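Local coordinates for hyaluronidase (Thermobaculum terrenum, PDB 5DIY), which probably cleaves N-acetylglucosamine from proteins as a family 84 glycoside hydrolase, and binds N-acetyl-D-glucosamine at its active site, at residues 191-195 / 206-210. Numbering follows the deposited sequence.
Sequences FWTGP and HMQEV
W192 and V210 approach to 8.3 Å between their CA atoms, and G194 and H206 to 7.6 Å, where the end of barrel strand 189-192 and the turn after it face helix 204-214. The W192 indole points into the interface. With its CG anti to the backbone N (chi1 -177°), it reaches out to the helix, and V210 CG2 sits over one face of its five-membered ring, 3.6 Å from the centroid. The folded chain of M207 brings its sulfur obliquely to the same ring in a Met-aromatic contact, with CE 3.7 Å from W192 CD1. At the indole edge, W192 NE1 gives a weak hydrogen bond to H206 NE2 (3.3 Å, 155°), the two rings meeting rim to rim. P195 CG lies over the centre of the imidazole, a CH-pi contact 3.9 Å from its centroid. A leucine in place of W192 would probably leave H206 NE2 without its indole donor and take away the flat face that V210 CG2 packs on. Strand and helix are thus joined within one beta-alpha-beta unit of the TIM barrel, beside T193, which touches N-acetylglucosamine. If H206 NE2 accepts that N-H, it probably carries no proton, and a neutral imidazole would have its hydrogen on ND1.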
loop_
_atom_site.group_PDB
_atom_site.type_symbol
_atom_site.label_atom_id
_atom_site.label_comp_id
_atom_site.label_asym_id
_atom_site.label_seq_id
_atom_site.Cartn_x
_atom_site.Cartn_y
_atom_site.Cartn_z
ATOM N N PHE C 191 -11.711 11.356 -9.593
ATOM C CA PHE C 191 -10.551 10.616 -9.089
ATOM C C PHE C 191 -9.795 9.901 -10.203
ATOM O O PHE C 191 -10.342 9.600 -11.268
ATOM C CB PHE C 191 -10.963 9.580 -8.027
ATOM C CG PHE C 191 -10.919 10.083 -6.606
ATOM C CD1 PHE C 191 -9.774 10.689 -6.101
ATOM C CD2 PHE C 191 -11.998 9.883 -5.753
ATOM C CE1 PHE C 191 -9.717 11.121 -4.791
ATOM C CE2 PHE C 191 -11.947 10.311 -4.435
ATOM C CZ PHE C 191 -10.802 10.934 -3.957
ATOM N N TRP C 192 -8.535 9.599 -9.916
ATOM C CA TRP C 192 -7.657 8.891 -10.830
ATOM C C TRP C 192 -6.469 8.361 -10.021
ATOM O O TRP C 192 -5.941 9.076 -9.167
ATOM C CB TRP C 192 -7.188 9.864 -11.914
ATOM C CG TRP C 192 -6.347 9.252 -12.949
ATOM C CD1 TRP C 192 -4.997 9.325 -13.042
ATOM C CD2 TRP C 192 -6.788 8.465 -14.053
ATOM N NE1 TRP C 192 -4.560 8.623 -14.132
ATOM C CE2 TRP C 192 -5.640 8.081 -14.774
ATOM C CE3 TRP C 192 -8.040 8.035 -14.500
ATOM C CZ2 TRP C 192 -5.708 7.300 -15.925
ATOM C CZ3 TRP C 192 -8.106 7.254 -15.646
ATOM C CH2 TRP C 192 -6.950 6.899 -16.345
ATOM N N THR C 193 -6.051 7.125 -10.277
ATOM C CA THR C 193 -4.978 6.484 -9.487
ATOM C C THR C 193 -3.610 6.461 -10.171
ATOM O O THR C 193 -2.608 6.185 -9.518
ATOM C CB THR C 193 -5.364 5.051 -9.008
ATOM O OG1 THR C 193 -5.310 4.123 -10.098
ATOM C CG2 THR C 193 -6.769 5.028 -8.402
ATOM N N GLY C 194 -3.569 6.748 -11.472
ATOM C CA GLY C 194 -2.316 6.926 -12.215
ATOM C C GLY C 194 -2.188 5.861 -13.285
ATOM O O GLY C 194 -3.193 5.300 -13.697
ATOM N N PRO C 195 -0.957 5.578 -13.755
ATOM C CA PRO C 195 -0.796 4.525 -14.777
ATOM C C PRO C 195 -1.248 3.122 -14.345
ATOM O O PRO C 195 -1.668 2.342 -15.186
ATOM C CB PRO C 195 0.710 4.546 -15.074
ATOM C CG PRO C 195 1.136 5.927 -14.722
ATOM C CD PRO C 195 0.295 6.325 -13.541
ATOM N N HIS C 206 1.683 12.553 -17.637
ATOM C CA HIS C 206 0.549 11.645 -17.508
ATOM C C HIS C 206 -0.702 12.384 -17.046
ATOM O O HIS C 206 -1.767 12.226 -17.644
ATOM C CB HIS C 206 0.867 10.490 -16.544
ATOM C CG HIS C 206 -0.214 9.460 -16.469
ATOM N ND1 HIS C 206 -0.575 8.696 -17.554
ATOM C CD2 HIS C 206 -1.017 9.070 -15.450
ATOM C CE1 HIS C 206 -1.553 7.878 -17.210
ATOM N NE2 HIS C 206 -1.838 8.084 -15.938
ATOM N N MET C 207 -0.572 13.195 -15.999
ATOM C CA MET C 207 -1.730 13.924 -15.454
ATOM C C MET C 207 -2.218 15.055 -16.372
ATOM O O MET C 207 -3.389 15.427 -16.303
ATOM C CB MET C 207 -1.456 14.422 -14.033
ATOM C CG MET C 207 -1.137 13.309 -13.034
ATOM S SD MET C 207 -2.295 11.918 -13.004
ATOM C CE MET C 207 -3.800 12.779 -12.540
ATOM N N GLN C 208 -1.327 15.584 -17.215
ATOM C CA GLN C 208 -1.703 16.484 -18.323
ATOM C C GLN C 208 -2.694 15.823 -19.266
ATOM O O GLN C 208 -3.708 16.422 -19.624
ATOM C CB GLN C 208 -0.479 16.910 -19.152
ATOM C CG GLN C 208 0.253 18.142 -18.652
ATOM C CD GLN C 208 1.448 18.517 -19.522
ATOM O OE1 GLN C 208 1.834 17.778 -20.435
ATOM N NE2 GLN C 208 2.039 19.672 -19.242
ATOM N N GLU C 209 -2.388 14.591 -19.670
ATOM C CA GLU C 209 -3.271 13.832 -20.556
ATOM C C GLU C 209 -4.621 13.592 -19.905
ATOM O O GLU C 209 -5.654 13.829 -20.524
ATOM C CB GLU C 209 -2.653 12.492 -20.945
ATOM C CG GLU C 209 -1.447 12.604 -21.855
ATOM C CD GLU C 209 -0.824 11.250 -22.126
ATOM O OE1 GLU C 209 -0.083 10.747 -21.252
ATOM O OE2 GLU C 209 -1.086 10.683 -23.208
ATOM N N VAL C 210 -4.604 13.150 -18.647
ATOM C CA VAL C 210 -5.838 12.923 -17.887
ATOM C C VAL C 210 -6.675 14.209 -17.838
ATOM O O VAL C 210 -7.886 14.175 -18.075
ATOM C CB VAL C 210 -5.572 12.425 -16.442
ATOM C CG1 VAL C 210 -6.879 12.320 -15.650
ATOM C CG2 VAL C 210 -4.879 11.064 -16.444
#